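Local coordinates for protein D-alanyl-lipoteichoic acid synthetase (Streptococcus pneumoniae, PDB 3BMA) that probably takes part in the D-alanylation of lipoteichoic acid during cell-wall biogenesis, as a membrane-associated member of the DltD family with an SGNH-hydrolase-like fold, at residues Lys386-Ala389 and Thr390-Gly393; Glu311-Tyr314 and Gln315-Gln319; Ser272-Tyr275 and Asn276-Gln279. The protein carries 1 engineered substitution. One frame throughout, in Å; residues are numbered along the deposited sequence. Where two conformers were deposited one is given.

Contact 1. Residues Lys386-Ala389 and Thr390-Gly393; sequences KDWA and TYDG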
loop_
_atom_site.group_PDB
_atom_site.type_symbol
_atom_site.label_atom_id
_atom_site.label_comp_id
_atom_site.label_asym_id
_atom_site.label_seq_id
_atom_site.Cartn_x
_atom_site.Cartn_y
_atom_site.Cartn_z
ATOM N N LYS C 386 -34.695 2.234 -18.381
ATOM C CA LYS C 386 -35.715 3.262 -18.190
ATOM C C LYS C 386 -36.991 2.905 -18.959
ATOM O O LYS C 386 -38.088 3.322 -18.576
ATOM C CB LYS C 386 -35.167 4.623 -18.640
ATOM C CG LYS C 386 -35.861 5.850 -18.037
ATOM C CD LYS C 386 -36.905 6.465 -18.976
ATOM C CE LYS C 386 -36.268 7.159 -20.178
ATOM N NZ LYS C 386 -37.287 7.610 -21.169
ATOM N N ASP C 387 -36.831 2.132 -20.037
ATOM C CA ASP C 387 -37.948 1.615 -20.831
ATOM C C ASP C 387 -38.892 0.762 -19.984
ATOM O O ASP C 387 -40.111 0.902 -20.080
ATOM C CB ASP C 387 -37.435 0.795 -22.023
ATOM C CG ASP C 387 -36.654 1.633 -23.027
ATOM O OD1 ASP C 387 -36.833 1.413 -24.244
ATOM O OD2 ASP C 387 -35.857 2.504 -22.610
ATOM N N TRP C 388 -38.320 -0.108 -19.155
ATOM C CA TRP C 388 -39.110 -0.916 -18.234
ATOM C C TRP C 388 -39.675 -0.082 -17.098
ATOM O O TRP C 388 -40.818 -0.282 -16.687
ATOM C CB TRP C 388 -38.300 -2.091 -17.669
ATOM C CG TRP C 388 -39.084 -2.908 -16.681
ATOM C CD1 TRP C 388 -38.840 -3.031 -15.344
ATOM C CD2 TRP C 388 -40.269 -3.676 -16.946
ATOM N NE1 TRP C 388 -39.783 -3.844 -14.763
ATOM C CE2 TRP C 388 -40.672 -4.252 -15.722
ATOM C CE3 TRP C 388 -41.019 -3.946 -18.102
ATOM C CZ2 TRP C 388 -41.791 -5.084 -15.618
ATOM C CZ3 TRP C 388 -42.135 -4.766 -17.998
ATOM C CH2 TRP C 388 -42.508 -5.328 -16.763
ATOM N N ALA C 389 -38.866 0.859 -16.613
ATOM C CA ALA C 389 -39.212 1.703 -15.473
ATOM C C ALA C 389 -40.497 2.495 -15.695
ATOM O O ALA C 389 -41.293 2.670 -14.769
ATOM C CB ALA C 389 -38.062 2.642 -15.155
ATOM N N THR C 390 -40.699 2.949 -16.931
ATOM C CA THR C 390 -41.831 3.806 -17.277
ATOM C C THR C 390 -42.877 3.120 -18.170
ATOM O O THR C 390 -43.727 3.794 -18.755
ATOM C CB THR C 390 -41.344 5.099 -17.965
ATOM O OG1 THR C 390 -40.561 4.761 -19.116
ATOM C CG2 THR C 390 -40.503 5.937 -17.014
ATOM N N TYR C 391 -42.822 1.789 -18.258
ATOM C CA TYR C 391 -43.689 1.025 -19.161
ATOM C C TYR C 391 -45.154 0.966 -18.717
ATOM O O TYR C 391 -45.468 0.488 -17.623
ATOM C CB TYR C 391 -43.138 -0.388 -19.383
ATOM C CG TYR C 391 -43.832 -1.145 -20.494
ATOM C CD1 TYR C 391 -43.622 -0.805 -21.833
ATOM C CD2 TYR C 391 -44.696 -2.202 -20.210
ATOM C CE1 TYR C 391 -44.259 -1.496 -22.859
ATOM C CE2 TYR C 391 -45.338 -2.900 -21.228
ATOM C CZ TYR C 391 -45.113 -2.542 -22.550
ATOM O OH TYR C 391 -45.740 -3.229 -23.562
ATOM N N ASP C 392 -46.035 1.441 -19.601
ATOM C CA ASP C 392 -47.470 1.590 -19.339
ATOM C C ASP C 392 -48.299 0.379 -19.747
ATOM O O ASP C 392 -49.100 -0.128 -18.958
ATOM C CB ASP C 392 -48.023 2.784 -20.125
ATOM C CG ASP C 392 -47.563 4.108 -19.584
ATOM O OD1 ASP C 392 -47.955 4.452 -18.450
ATOM O OD2 ASP C 392 -46.832 4.815 -20.311
ATOM N N GLY C 393 -48.106 -0.059 -20.991
ATOM C CA GLY C 393 -49.068 -0.904 -21.694
ATOM C C GLY C 393 -49.129 -2.373 -21.333
ATOM O O GLY C 393 -48.832 -2.765 -20.201
#

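Contact 2. Residues Glu311-Tyr314 and Gln315-Gln319; sequences EDMY and QQTVQ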
loop_
_atom_site.group_PDB
_atom_site.type_symbol
_atom_site.label_atom_id
_atom_site.label_comp_id
_atom_site.label_asym_id
_atom_site.label_seq_id
_atom_site.Cartn_x
_atom_site.Cartn_y
_atom_site.Cartn_z
ATOM N N GLU C 311 -58.451 0.778 -8.440
ATOM C CA GLU C 311 -58.261 -0.675 -8.376
ATOM C C GLU C 311 -57.745 -1.237 -9.695
ATOM O O GLU C 311 -56.993 -2.210 -9.703
ATOM C CB GLU C 311 -59.567 -1.381 -8.004
ATOM C CG GLU C 311 -60.001 -1.195 -6.557
ATOM C CD GLU C 311 -61.282 -1.947 -6.217
ATOM O OE1 GLU C 311 -61.439 -3.105 -6.664
ATOM O OE2 GLU C 311 -62.129 -1.378 -5.491
ATOM N N ASP C 312 -58.163 -0.617 -10.799
ATOM C CA ASP C 312 -57.709 -0.981 -12.142
ATOM C C ASP C 312 -56.217 -0.716 -12.343
ATOM O O ASP C 312 -55.535 -1.492 -13.012
ATOM C CB ASP C 312 -58.532 -0.254 -13.217
ATOM C CG ASP C 312 -58.680 1.235 -12.936
ATOM O OD1 ASP C 312 -57.993 2.044 -13.602
ATOM O OD2 ASP C 312 -59.480 1.594 -12.044
ATOM N N MET C 313 -55.727 0.380 -11.761
ATOM C CA MET C 313 -54.303 0.718 -11.768
ATOM C C MET C 313 -53.544 -0.241 -10.860
ATOM O O MET C 313 -52.515 -0.783 -11.257
ATOM C CB MET C 313 -54.087 2.175 -11.320
ATOM C CG MET C 313 -52.613 2.628 -11.141
ATOM S SD MET C 313 -51.816 2.234 -9.552
ATOM C CE MET C 313 -52.970 2.934 -8.377
ATOM N N TYR C 314 -54.067 -0.441 -9.649
ATOM C CA TYR C 314 -53.408 -1.251 -8.620
ATOM C C TYR C 314 -53.139 -2.701 -9.033
ATOM O O TYR C 314 -52.106 -3.264 -8.674
ATOM C CB TYR C 314 -54.197 -1.212 -7.307
ATOM C CG TYR C 314 -53.389 -1.653 -6.103
ATOM C CD1 TYR C 314 -53.523 -2.939 -5.580
ATOM C CD2 TYR C 314 -52.479 -0.788 -5.495
ATOM C CE1 TYR C 314 -52.778 -3.350 -4.480
ATOM C CE2 TYR C 314 -51.728 -1.191 -4.392
ATOM C CZ TYR C 314 -51.887 -2.473 -3.887
ATOM O OH TYR C 314 -51.151 -2.888 -2.800
ATOM N N GLN C 315 -54.064 -3.301 -9.779
ATOM C CA GLN C 315 -53.869 -4.662 -10.273
ATOM C C GLN C 315 -52.999 -4.685 -11.527
ATOM O O GLN C 315 -52.371 -5.697 -11.828
ATOM C CB GLN C 315 -55.207 -5.365 -10.523
ATOM C CG GLN C 315 -56.111 -5.488 -9.286
ATOM C CD GLN C 315 -55.481 -6.262 -8.126
ATOM O OE1 GLN C 315 -54.759 -7.244 -8.326
ATOM N NE2 GLN C 315 -55.773 -5.823 -6.902
ATOM N N GLN C 316 -52.962 -3.564 -12.243
ATOM C CA GLN C 316 -52.122 -3.420 -13.431
ATOM C C GLN C 316 -50.637 -3.299 -13.070
ATOM O O GLN C 316 -49.774 -3.696 -13.859
ATOM C CB GLN C 316 -52.575 -2.217 -14.258
ATOM C CG GLN C 316 -52.220 -2.276 -15.732
ATOM C CD GLN C 316 -52.634 -1.024 -16.485
ATOM O OE1 GLN C 316 -51.958 -0.606 -17.429
ATOM N NE2 GLN C 316 -53.746 -0.416 -16.069
ATOM N N THR C 317 -50.348 -2.747 -11.887
ATOM C CA THR C 317 -48.981 -2.645 -11.365
ATOM C C THR C 317 -48.513 -3.967 -10.768
ATOM O O THR C 317 -47.337 -4.316 -10.853
ATOM C CB THR C 317 -48.867 -1.560 -10.282
ATOM O OG1 THR C 317 -49.652 -1.932 -9.143
ATOM C CG2 THR C 317 -49.366 -0.248 -10.809
ATOM N N VAL C 318 -49.451 -4.687 -10.148
ATOM C CA VAL C 318 -49.193 -6.036 -9.624
ATOM C C VAL C 318 -48.849 -6.984 -10.780
ATOM O O VAL C 318 -47.915 -7.777 -10.681
ATOM C CB VAL C 318 -50.386 -6.579 -8.787
ATOM C CG1 VAL C 318 -50.252 -8.080 -8.522
ATOM C CG2 VAL C 318 -50.491 -5.830 -7.466
ATOM N N GLN C 319 -49.589 -6.863 -11.884
ATOM C CA GLN C 319 -49.299 -7.594 -13.119
ATOM C C GLN C 319 -47.916 -7.254 -13.677
ATOM O O GLN C 319 -47.239 -8.121 -14.232
ATOM C CB GLN C 319 -50.372 -7.308 -14.174
ATOM C CG GLN C 319 -51.674 -8.078 -13.988
ATOM C CD GLN C 319 -52.836 -7.466 -14.763
ATOM O OE1 GLN C 319 -52.748 -7.251 -15.974
ATOM N NE2 GLN C 319 -53.935 -7.187 -14.063
#

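Contact 3. Residues Ser272-Tyr275 and Asn276-Gln279; sequences SPEY and NDLQ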
loop_
_atom_site.group_PDB
_atom_site.type_symbol
_atom_site.label_atom_id
_atom_site.label_comp_id
_atom_site.label_asym_id
_atom_site.label_seq_id
_atom_site.Cartn_x
_atom_site.Cartn_y
_atom_site.Cartn_z
ATOM N N SER C 272 -41.964 3.883 -12.211
ATOM C CA SER C 272 -41.109 3.951 -11.025
ATOM C C SER C 272 -39.669 3.521 -11.289
ATOM O O SER C 272 -39.435 2.597 -12.074
ATOM C CB SER C 272 -41.670 3.061 -9.916
ATOM O OG SER C 272 -41.140 3.449 -8.661
ATOM N N PRO C 273 -38.698 4.186 -10.622
ATOM C CA PRO C 273 -37.320 3.675 -10.562
ATOM C C PRO C 273 -37.184 2.421 -9.679
ATOM O O PRO C 273 -36.188 1.705 -9.779
ATOM C CB PRO C 273 -36.537 4.852 -9.965
ATOM C CG PRO C 273 -37.540 5.617 -9.184
ATOM C CD PRO C 273 -38.829 5.486 -9.932
ATOM N N GLU C 274 -38.189 2.166 -8.838
ATOM C CA GLU C 274 -38.253 0.984 -7.972
ATOM C C GLU C 274 -38.321 -0.347 -8.746
ATOM O O GLU C 274 -37.961 -1.400 -8.211
ATOM C CB GLU C 274 -39.432 1.124 -6.995
ATOM C CG GLU C 274 -39.608 0.011 -5.949
ATOM C CD GLU C 274 -38.513 -0.038 -4.903
ATOM O OE1 GLU C 274 -37.911 1.011 -4.593
ATOM O OE2 GLU C 274 -38.264 -1.138 -4.373
ATOM N N TYR C 275 -38.774 -0.295 -9.998
ATOM C CA TYR C 275 -38.730 -1.460 -10.883
ATOM C C TYR C 275 -37.291 -1.844 -11.234
ATOM O O TYR C 275 -36.971 -3.030 -11.336
ATOM C CB TYR C 275 -39.534 -1.215 -12.165
ATOM C CG TYR C 275 -41.032 -1.181 -11.963
ATOM C CD1 TYR C 275 -41.723 0.027 -11.956
ATOM C CD2 TYR C 275 -41.761 -2.358 -11.789
ATOM C CE1 TYR C 275 -43.102 0.066 -11.770
ATOM C CE2 TYR C 275 -43.135 -2.330 -11.603
ATOM C CZ TYR C 275 -43.798 -1.116 -11.594
ATOM O OH TYR C 275 -45.157 -1.083 -11.410
ATOM N N ASN C 276 -36.430 -0.841 -11.415
ATOM C CA ASN C 276 -35.018 -1.097 -11.678
ATOM C C ASN C 276 -34.264 -1.467 -10.400
ATOM O O ASN C 276 -33.301 -2.227 -10.454
ATOM C CB ASN C 276 -34.333 0.093 -12.352
ATOM C CG ASN C 276 -35.051 0.589 -13.593
ATOM O OD1 ASN C 276 -35.085 1.793 -13.841
ATOM N ND2 ASN C 276 -35.600 -0.323 -14.387
ATOM N N ASP C 277 -34.704 -0.928 -9.259
ATOM C CA ASP C 277 -34.102 -1.246 -7.960
ATOM C C ASP C 277 -34.409 -2.683 -7.572
ATOM O O ASP C 277 -33.577 -3.350 -6.961
ATOM C CB ASP C 277 -34.599 -0.305 -6.849
ATOM C CG ASP C 277 -34.068 1.121 -6.979
ATOM O OD1 ASP C 277 -33.211 1.389 -7.849
ATOM O OD2 ASP C 277 -34.525 1.987 -6.196
ATOM N N LEU C 278 -35.613 -3.145 -7.919
ATOM C CA LEU C 278 -36.043 -4.532 -7.674
ATOM C C LEU C 278 -35.171 -5.525 -8.435
ATOM O O LEU C 278 -34.850 -6.592 -7.921
ATOM C CB LEU C 278 -37.524 -4.723 -8.037
ATOM C CG LEU C 278 -38.153 -6.125 -7.993
ATOM C CD1 LEU C 278 -38.260 -6.656 -6.562
ATOM C CD2 LEU C 278 -39.514 -6.115 -8.670
ATOM N N GLN C 279 -34.762 -5.145 -9.643
ATOM C CA GLN C 279 -33.870 -5.956 -10.463
ATOM C C GLN C 279 -32.484 -6.195 -9.838
ATOM O O GLN C 279 -31.828 -7.182 -10.157
ATOM C CB GLN C 279 -33.755 -5.347 -11.867
ATOM C CG GLN C 279 -33.155 -6.265 -12.934
ATOM C CD GLN C 279 -33.853 -7.612 -13.052
ATOM O OE1 GLN C 279 -35.059 -7.734 -12.824
ATOM N NE2 GLN C 279 -33.089 -8.634 -13.420
HETATM O O HOH W 1 -35.416 1.441 -3.699
HETATM O O HOH W 2 -37.260 3.325 -5.535
#

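Contact 1. Residues Lys386-Ala389 and Thr390-Gly393
Lys386 O takes two donors from Thr390: the backbone N at 3.1 Å and the hydroxyl OG1 at 2.9 Å. They reach the oxygen from opposite faces of its carbonyl plane, both at moderate tilt. Thr390 OG1 sits between its own backbone N and carbonyl carbon (chi1 56°), which turns the hydroxyl back toward the preceding turn. Beside it the bent Lys386 chain passes at an oblique angle, its CD 4.0 Å from Thr390 OG1. The arrangement closes the short helix 386-389 at its C-terminal end: Thr390 is the first residue to leave helical backbone angles, and the next bond drops to i+3, from Tyr391 N to Trp388 O. That bond is long at 3.3 Å yet nearly straight at the hydrogen (166°), with the donor standing well above the carbonyl plane. Lys320 NZ, from helix 311-326, gives both Trp388 O and Tyr391 O a donor, while Trp388 NE1 donates to Gln324 OE1 and Tyr391 OH bonds to Asp394 O. Tyr391 CB rests 3.4 Å from Asp387 O. Farther out the two aromatic side chains graze, Trp388 CZ3 lying 4.2 Å from Tyr391 CD2, and Phe398 meets each ring edge-to-face.

Contact 2. Residues Glu311-Tyr314 and Gln315-Gln319
This is a local contact between successive turns at the start of helix 311-326, which lies in the connection between the neighbouring parallel strands 291-296 and 333-335, a beta-alpha-beta crossover of the alpha/beta fold. Main-chain bonds from the N-H of residue i+4 to the carbonyl of residue i join the turns. Gln315 N donates to Glu311 O at 3.1 Å, and Thr317 N to Met313 O at 3.0 Å, the latter nearly along the C=O axis. Two others, Gln316 N to Asp312 O and Val318 N to Tyr314 O, are weak. On the flank of the helix Gln315 CG lies opposite its own carbonyl carbon and beside the backbone N (chi1 -59°), which brings CG to 3.4 Å from Glu311 O; the bend at chi2 then swings the amide round to the Tyr314 ring. There Gln315 NE2 lies in the plane of the ring, at its edge, 3.9 Å from Tyr314 CD1, with amide and ring planes 66° apart. The other end of the same amide, OE1, is held by Ser337 OG. Tyr314 points into the interior, where its hydroxyl bonds to Pro297 O and its ring touches Pro108 and Val299. Val318 CG2 packs against Tyr314 O at 3.3 Å. Thr317 was modelled in two conformers, so its side-chain contacts are tentative: in one of them OG1 donates to Tyr314 O at 2.8 Å from above the carbonyl plane, and CG2 touches Met313 SD at 3.7 Å, the two side chains running at a slant to each other. In that conformer the buried hydroxyl would be satisfied within its own helix, and would share the Tyr314 carbonyl with the weakly bound amide of Val318.

Contact 3. Residues Ser272-Tyr275 and Asn276-Gln279
Two waters lie within hydrogen-bonding distance of both Glu274 and Asp277, though each has more acceptors near it than protons to give. Water 1 is 2.7 Å from both Glu274 OE1 and Asp277 OD2; water 2 is 2.6 Å from Glu274 OE1 and farther from Asp277 OD2. Asp277 also forms a salt bridge to Arg149 through OD2 and a hydrogen bond to Tyr145 OH through OD1, and Glu274 OE2 bonds to Ser83 OG. Glu274 CG lies opposite the backbone N (chi1 -177°) and the chain bends at chi2, bringing OE1 to 3.9 Å from Asp277 OD2; the side chains cross at about a right angle, carboxylate planes 86° apart. The backbone beneath is the first turn of helix 274-287, which leads to strand 291-296. Ser272 OG accepts from Glu274 N at 3.2 Å, a capping bond. Pro273 O takes Asp277 N in its carbonyl plane at 3.1 Å and, weakly, Asn276 N. Leu278 N donates to Glu274 O at 2.9 Å from above the plane, and Leu278 CB lies 3.4 Å from the same oxygen. Tyr275 lies against Thr317 and Ile321 of helix 311-326. Within this buried site Arg149 and the waters probably offset the mutual repulsion of the two acids.

How the contacts relate
Contacts 1 and 3 are the closest pair, their centres 10 Å apart. Ala389 O probably accepts from Ser272 N at 2.9 Å, tying the end of the short helix to the residue that caps helix 274-287, while Ala389 CB packs on Asn276 OD1 at 3.4 Å and Trp388 NE1 lies 3.7 Å from Tyr275 CB. Contact 2 is more distant, 14 Å from contact 1 and 16 Å from contact 3, and meets the latter where Thr317 CB lies 3.9 Å from Tyr275 OH. Helix 311-326 unites all three: beyond contact 2, its Gln324 bonds to Trp388 as well as to Tyr275 and Gln279.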